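Side-chain contacts in tyrosyl-tRNA synthetase (Pyrococcus horikoshii, PDB 2CYC), which probably charges its cognate tRNA with tyrosine in two steps, activating the amino acid with ATP as tyrosyl-AMP before transferring it to the tRNA acceptor end: residues G44-H47 and L48-L52; A184-G187 and M188-K192; S259-F262 and I263-P267. All blocks are in the same frame, centred on the assembly; numbering follows the deposited sequence.

Interaction 1 (G44-H47 and L48-L52); sequences GYIH and LGTGL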
loop_
_atom_site.group_PDB
_atom_site.type_symbol
_atom_site.label_atom_id
_atom_site.label_comp_id
_atom_site.label_asym_id
_atom_site.label_seq_id
_atom_site.Cartn_x
_atom_site.Cartn_y
_atom_site.Cartn_z
ATOM N N GLY A 44 6.955 8.845 22.305
ATOM C CA GLY A 44 7.695 8.891 23.554
ATOM C C GLY A 44 8.488 10.167 23.745
ATOM O O GLY A 44 8.430 11.081 22.914
ATOM N N TYR A 45 9.230 10.226 24.846
ATOM C CA TYR A 45 10.048 11.386 25.162
ATOM C C TYR A 45 11.207 11.497 24.189
ATOM O O TYR A 45 11.732 10.493 23.710
ATOM C CB TYR A 45 10.569 11.297 26.601
ATOM C CG TYR A 45 9.465 11.356 27.636
ATOM C CD1 TYR A 45 9.097 10.222 28.360
ATOM C CD2 TYR A 45 8.777 12.545 27.877
ATOM C CE1 TYR A 45 8.066 10.270 29.299
ATOM C CE2 TYR A 45 7.743 12.609 28.815
ATOM C CZ TYR A 45 7.393 11.466 29.521
ATOM O OH TYR A 45 6.372 11.519 30.445
ATOM N N ILE A 46 11.594 12.730 23.892
ATOM C CA ILE A 46 12.684 12.983 22.966
ATOM C C ILE A 46 14.037 12.794 23.653
ATOM O O ILE A 46 14.408 13.587 24.523
ATOM C CB ILE A 46 12.596 14.424 22.412
ATOM C CG1 ILE A 46 11.317 14.579 21.577
ATOM C CG2 ILE A 46 13.848 14.752 21.590
ATOM C CD1 ILE A 46 10.964 16.035 21.273
ATOM N N HIS A 47 14.766 11.742 23.277
ATOM C CA HIS A 47 16.082 11.499 23.869
ATOM C C HIS A 47 17.108 12.331 23.104
ATOM O O HIS A 47 16.784 12.883 22.056
ATOM C CB HIS A 47 16.425 9.998 23.850
ATOM C CG HIS A 47 16.551 9.408 22.480
ATOM N ND1 HIS A 47 17.632 9.651 21.661
ATOM C CD2 HIS A 47 15.748 8.551 21.802
ATOM C CE1 HIS A 47 17.493 8.968 20.538
ATOM N NE2 HIS A 47 16.359 8.292 20.597
ATOM N N LEU A 48 18.334 12.432 23.621
ATOM C CA LEU A 48 19.365 13.276 22.996
ATOM C C LEU A 48 19.694 12.988 21.536
ATOM O O LEU A 48 20.028 13.908 20.776
ATOM C CB LEU A 48 20.661 13.242 23.822
ATOM C CG LEU A 48 20.508 13.562 25.310
ATOM C CD1 LEU A 48 21.887 13.732 25.955
ATOM C CD2 LEU A 48 19.687 14.825 25.471
ATOM N N GLY A 49 19.627 11.721 21.144
ATOM C CA GLY A 49 19.913 11.387 19.760
ATOM C C GLY A 49 18.911 12.056 18.834
ATOM O O GLY A 49 19.277 12.668 17.832
ATOM N N THR A 50 17.637 11.957 19.187
ATOM C CA THR A 50 16.560 12.532 18.385
ATOM C C THR A 50 16.615 14.059 18.331
ATOM O O THR A 50 16.598 14.659 17.254
ATOM C CB THR A 50 15.200 12.101 18.949
ATOM O OG1 THR A 50 15.203 10.683 19.123
ATOM C CG2 THR A 50 14.070 12.470 18.006
ATOM N N GLY A 51 16.688 14.686 19.498
ATOM C CA GLY A 51 16.719 16.132 19.531
ATOM C C GLY A 51 18.036 16.785 19.159
ATOM O O GLY A 51 18.079 17.609 18.236
ATOM N N LEU A 52 19.111 16.416 19.857
ATOM C CA LEU A 52 20.419 17.026 19.623
ATOM C C LEU A 52 21.084 16.748 18.280
ATOM O O LEU A 52 21.556 17.673 17.627
ATOM C CB LEU A 52 21.385 16.663 20.761
ATOM C CG LEU A 52 20.832 16.947 22.162
ATOM C CD1 LEU A 52 21.988 16.979 23.148
ATOM C CD2 LEU A 52 20.076 18.285 22.182
#
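H47 lays its imidazole across T50, the two side chains meeting at about a right angle. T50 CB lies almost straight over the ring face, 4.3 Å from the H47 ring centroid, which makes a CH-pi contact. On that same face T50 OG1 stands 3.0 Å above the plane but out toward the rim, nearest to NE2 and CE1. The ring gets there because CG of H47 sits between the backbone N and the carbonyl carbon (chi1 64°), folding the imidazole back toward the helix start. Its ND1 then meets G49 N at the ring edge in a short but bent, weak bond (2.9 Å, 126°), so H47 acts as N-cap of helix 48-63. The run H47-L48-G49-T50 corresponds to the HIGH signature of class I synthetases, and H47 NE2 reaches across to S253 OG of the KMSKS region, a hydrogen bond that ties the two signatures together. The first helical turn closes with G51 N donating to H47 O at 3.1 Å. I46 packs beside it: CG2, anti to its own backbone N, touches G51 N at 3.5 Å and T50 CB at 4.0 Å.

Interaction 2 (A184-G187 and M188-K192); sequences AHAG and MDQRK. With TYR (tyrosine), chain C.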
loop_
_atom_site.group_PDB
_atom_site.type_symbol
_atom_site.label_atom_id
_atom_site.label_comp_id
_atom_site.label_asym_id
_atom_site.label_seq_id
_atom_site.Cartn_x
_atom_site.Cartn_y
_atom_site.Cartn_z
ATOM N N ALA A 184 17.372 14.730 1.890
ATOM C CA ALA A 184 16.664 13.763 2.738
ATOM C C ALA A 184 17.548 13.434 3.932
ATOM O O ALA A 184 18.556 12.733 3.807
ATOM C CB ALA A 184 16.333 12.499 1.934
ATOM N N HIS A 185 17.148 13.949 5.090
ATOM C CA HIS A 185 17.897 13.802 6.332
ATOM C C HIS A 185 17.269 12.804 7.317
ATOM O O HIS A 185 16.054 12.806 7.549
ATOM C CB HIS A 185 18.030 15.197 6.967
ATOM C CG HIS A 185 18.610 15.200 8.346
ATOM N ND1 HIS A 185 18.204 16.091 9.317
ATOM C CD2 HIS A 185 19.542 14.409 8.926
ATOM C CE1 HIS A 185 18.855 15.843 10.439
ATOM N NE2 HIS A 185 19.672 14.825 10.230
ATOM N N ALA A 186 18.111 11.943 7.884
ATOM C CA ALA A 186 17.673 10.943 8.853
ATOM C C ALA A 186 18.868 10.361 9.591
ATOM O O ALA A 186 20.019 10.657 9.266
ATOM C CB ALA A 186 16.919 9.799 8.146
ATOM N N GLY A 187 18.574 9.535 10.593
ATOM C CA GLY A 187 19.622 8.844 11.311
ATOM C C GLY A 187 19.992 7.680 10.396
ATOM O O GLY A 187 19.189 7.287 9.541
ATOM N N MET A 188 21.193 7.136 10.570
ATOM C CA MET A 188 21.704 6.023 9.765
ATOM C C MET A 188 20.796 4.809 9.587
ATOM O O MET A 188 20.887 4.130 8.565
ATOM C CB MET A 188 23.047 5.538 10.330
ATOM C CG MET A 188 24.262 6.291 9.821
ATOM S SD MET A 188 24.552 6.050 8.057
ATOM C CE MET A 188 25.261 4.410 8.011
ATOM N N ASP A 189 19.927 4.531 10.557
ATOM C CA ASP A 189 19.047 3.370 10.450
ATOM C C ASP A 189 17.903 3.527 9.452
ATOM O O ASP A 189 17.140 2.588 9.216
ATOM C CB ASP A 189 18.493 2.960 11.831
ATOM C CG ASP A 189 17.808 4.104 12.579
ATOM O OD1 ASP A 189 17.602 5.193 12.013
ATOM O OD2 ASP A 189 17.467 3.899 13.762
ATOM N N GLN A 190 17.784 4.709 8.861
ATOM C CA GLN A 190 16.742 4.952 7.875
ATOM C C GLN A 190 17.307 4.916 6.458
ATOM O O GLN A 190 16.561 5.090 5.502
ATOM C CB GLN A 190 16.119 6.332 8.092
ATOM C CG GLN A 190 15.554 6.555 9.479
ATOM C CD GLN A 190 14.500 5.542 9.809
ATOM O OE1 GLN A 190 13.475 5.448 9.125
ATOM N NE2 GLN A 190 14.739 4.768 10.860
ATOM N N ARG A 191 18.613 4.683 6.322
ATOM C CA ARG A 191 19.261 4.724 5.005
ATOM C C ARG A 191 18.659 3.860 3.911
ATOM O O ARG A 191 18.708 4.224 2.733
ATOM C CB ARG A 191 20.770 4.432 5.131
ATOM C CG ARG A 191 21.138 2.963 5.355
ATOM C CD ARG A 191 22.641 2.834 5.571
ATOM N NE ARG A 191 23.399 3.339 4.429
ATOM C CZ ARG A 191 23.592 2.660 3.303
ATOM N NH1 ARG A 191 24.289 3.201 2.313
ATOM N NH2 ARG A 191 23.098 1.431 3.175
ATOM N N LYS A 192 18.082 2.723 4.278
ATOM C CA LYS A 192 17.485 1.860 3.268
ATOM C C LYS A 192 16.404 2.569 2.467
ATOM O O LYS A 192 16.316 2.400 1.249
ATOM C CB LYS A 192 16.896 0.607 3.911
ATOM C CG LYS A 192 17.939 -0.427 4.304
ATOM C CD LYS A 192 17.276 -1.584 5.029
ATOM C CE LYS A 192 18.297 -2.613 5.481
ATOM N NZ LYS A 192 17.604 -3.725 6.191
HETATM N N TYR C . 10.869 5.832 9.858
HETATM C CA TYR C . 11.255 7.013 10.687
HETATM C C TYR C . 11.626 6.573 12.102
HETATM O O TYR C . 11.403 5.387 12.431
HETATM C CB TYR C . 10.098 8.023 10.740
HETATM C CG TYR C . 9.762 8.630 9.392
HETATM C CD1 TYR C . 10.704 9.377 8.685
HETATM C CD2 TYR C . 8.498 8.458 8.821
HETATM C CE1 TYR C . 10.396 9.937 7.433
HETATM C CE2 TYR C . 8.178 9.017 7.584
HETATM C CZ TYR C . 9.128 9.750 6.892
HETATM O OH TYR C . 8.806 10.290 5.659
HETATM O OXT TYR C . 12.128 7.419 12.867
#
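At the carboxyl end of a central strand of the Rossmann-type catalytic domain, A186 and G187 turn into the G-x-D-Q sequence (G187 to Q190), as in other class I tyrosyl-tRNA synthetases, and Q190 from that turn is one of the residues that bind the tyrosine substrate. The turn is held by Q190 N donating to G187 O at 3.0 Å. Next to this bond A186 CB packs on Q190 CB at 3.6 Å, setting the root of the glutamine against the strand end. From there the chain of Q190 bends at chi2 (-58°), carrying its amide away from the strand and over to the ligand. OE1 accepts the tyrosine ammonium N at 2.7 Å and also a bond from Q172 NE2. On the other side of the amide, Q190 NE2 donates a hydrogen bond to D189 OD1 (3.1 Å, 165°). That oxygen lies in the plane of the glutamine amide, yet the donor arrives 78° out of the carboxylate plane, so the two flat groups meet steeply. NE2 also donates to I152 O, and these four partners together should fix which end of the amide faces the substrate. D189 is a second-shell residue here: its other oxygen, OD2, forms a salt bridge with K251 of the KMSKS region, linking that motif to the amino acid pocket. Strand 183-187 runs parallel to both 36-40 and 214-223, with backbone bonds from H185 to Y37 and from A186 to V221 and H223. R191 forms a salt bridge through NE with E17 OE2 of strand 15-19, while A186 rests against H194 of helix 191-200.

Interaction 3 (S259-F262 and I263-P267); sequences SAVF and IHDSP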
loop_
_atom_site.group_PDB
_atom_site.type_symbol
_atom_site.label_atom_id
_atom_site.label_comp_id
_atom_site.label_asym_id
_atom_site.label_seq_id
_atom_site.Cartn_x
_atom_site.Cartn_y
_atom_site.Cartn_z
ATOM N N SER A 259 18.396 4.212 30.752
ATOM C CA SER A 259 19.656 4.220 30.003
ATOM C C SER A 259 19.661 5.213 28.847
ATOM O O SER A 259 20.531 5.174 27.969
ATOM C CB SER A 259 19.963 2.826 29.466
ATOM O OG SER A 259 20.362 1.972 30.515
ATOM N N ALA A 260 18.677 6.099 28.850
ATOM C CA ALA A 260 18.582 7.112 27.822
ATOM C C ALA A 260 18.370 8.441 28.525
ATOM O O ALA A 260 17.689 8.507 29.542
ATOM C CB ALA A 260 17.414 6.815 26.900
ATOM N N VAL A 261 18.974 9.498 28.003
ATOM C CA VAL A 261 18.782 10.801 28.600
ATOM C C VAL A 261 17.842 11.587 27.691
ATOM O O VAL A 261 18.015 11.606 26.469
ATOM C CB VAL A 261 20.117 11.545 28.764
ATOM C CG1 VAL A 261 19.860 13.001 29.159
ATOM C CG2 VAL A 261 20.966 10.845 29.839
ATOM N N PHE A 262 16.835 12.209 28.297
ATOM C CA PHE A 262 15.857 13.000 27.566
ATOM C C PHE A 262 16.175 14.486 27.710
ATOM O O PHE A 262 16.743 14.922 28.717
ATOM C CB PHE A 262 14.456 12.661 28.069
ATOM C CG PHE A 262 14.144 11.187 27.996
ATOM C CD1 PHE A 262 13.978 10.437 29.150
ATOM C CD2 PHE A 262 14.049 10.544 26.765
ATOM C CE1 PHE A 262 13.719 9.064 29.078
ATOM C CE2 PHE A 262 13.791 9.171 26.684
ATOM C CZ PHE A 262 13.627 8.434 27.840
ATOM N N ILE A 263 15.821 15.261 26.693
ATOM C CA ILE A 263 16.138 16.682 26.688
ATOM C C ILE A 263 15.672 17.449 27.919
ATOM O O ILE A 263 16.314 18.421 28.314
ATOM C CB ILE A 263 15.599 17.377 25.406
ATOM C CG1 ILE A 263 14.085 17.200 25.293
ATOM C CG2 ILE A 263 16.297 16.808 24.177
ATOM C CD1 ILE A 263 13.504 17.931 24.089
ATOM N N HIS A 264 14.574 17.010 28.532
ATOM C CA HIS A 264 14.069 17.686 29.717
ATOM C C HIS A 264 14.344 16.960 31.038
ATOM O O HIS A 264 13.730 17.275 32.058
ATOM C CB HIS A 264 12.564 17.948 29.567
ATOM C CG HIS A 264 11.827 16.828 28.906
ATOM N ND1 HIS A 264 11.716 15.576 29.472
ATOM C CD2 HIS A 264 11.227 16.750 27.694
ATOM C CE1 HIS A 264 11.084 14.773 28.635
ATOM N NE2 HIS A 264 10.776 15.460 27.547
ATOM N N ASP A 265 15.255 15.990 31.038
ATOM C CA ASP A 265 15.576 15.297 32.292
ATOM C C ASP A 265 16.126 16.309 33.314
ATOM O O ASP A 265 16.863 17.233 32.957
ATOM C CB ASP A 265 16.621 14.197 32.064
ATOM C CG ASP A 265 16.007 12.884 31.591
ATOM O OD1 ASP A 265 14.765 12.735 31.678
ATOM O OD2 ASP A 265 16.771 11.995 31.149
ATOM N N SER A 266 15.771 16.139 34.583
ATOM C CA SER A 266 16.236 17.063 35.616
ATOM C C SER A 266 17.745 16.929 35.812
ATOM O O SER A 266 18.356 15.949 35.369
ATOM C CB SER A 266 15.535 16.772 36.942
ATOM O OG SER A 266 16.010 15.555 37.501
ATOM N N PRO A 267 18.369 17.918 36.479
ATOM C CA PRO A 267 19.815 17.849 36.704
ATOM C C PRO A 267 20.177 16.564 37.445
ATOM O O PRO A 267 21.160 15.911 37.115
ATOM C CB PRO A 267 20.097 19.098 37.536
ATOM C CG PRO A 267 19.054 20.071 37.027
ATOM C CD PRO A 267 17.820 19.201 36.962
#
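D265 folds back over F262, and its side chain is best followed outward from the backbone. CB lies 3.4 Å from F262 O, the carbonyl that takes D265 N in a 3.0 Å hydrogen bond and closes a type I beta turn from F262 to D265. With CG anti to its own carbonyl carbon (chi1 -84°), the carboxylate swings over the start of the turn, bringing CG within 3.5 Å of F262 N. The two oxygens then part company. OD1 comes to the edge of the phenyl ring, in the ring plane and 3.5 Å from F262 CD1; the carboxylate and ring planes stand 79° apart. OD2 takes the F262 N-H in an almost straight bond of 2.9 Å, entering from well above the carboxylate plane, and it rests against V261 as well, 3.8 Å from CG1. Within the turn, H264 brings CE1 to 4.0 Å from F262 CB while its NE2 bonds to Y97 OH of helix 87-108. The turn lies in the loop between the KMSKS region and helix 267-276, with V261 and I263 packed on L48 of helix 48-63. S266 is the N-cap of helix 267-276, from which K273 reaches back to form a salt bridge with D265 OD2 and a hydrogen bond with A260 O. One buried carboxylate oxygen is thus gripped by a backbone N-H and an ammonium group, while its twin faces the weakly positive rim of a ring. Such surroundings would probably keep D265 ionised and its carboxylate in a fixed orientation.

How the interactions relate
Along the chain the contacts come in the order 1, 2, 3. Interactions 1 and 3 are neighbours, with centres 9 Å apart: backbone bonds L48 N to V261 O and I46 O to I263 N join 44-52 to 259-267, and Y45 meets H264. Interaction 2 stands apart, its centre 16 Å from that of interaction 1 and 24 Å from that of interaction 3, at the end of strand 183-187. That strand pairs with strand 36-40, which leads into interaction 1. Through H47 and D189 the KMSKS region, just before 259-267 in sequence, connects the helix start with the tyrosine pocket, and interaction 3 packs the following loop against that helix.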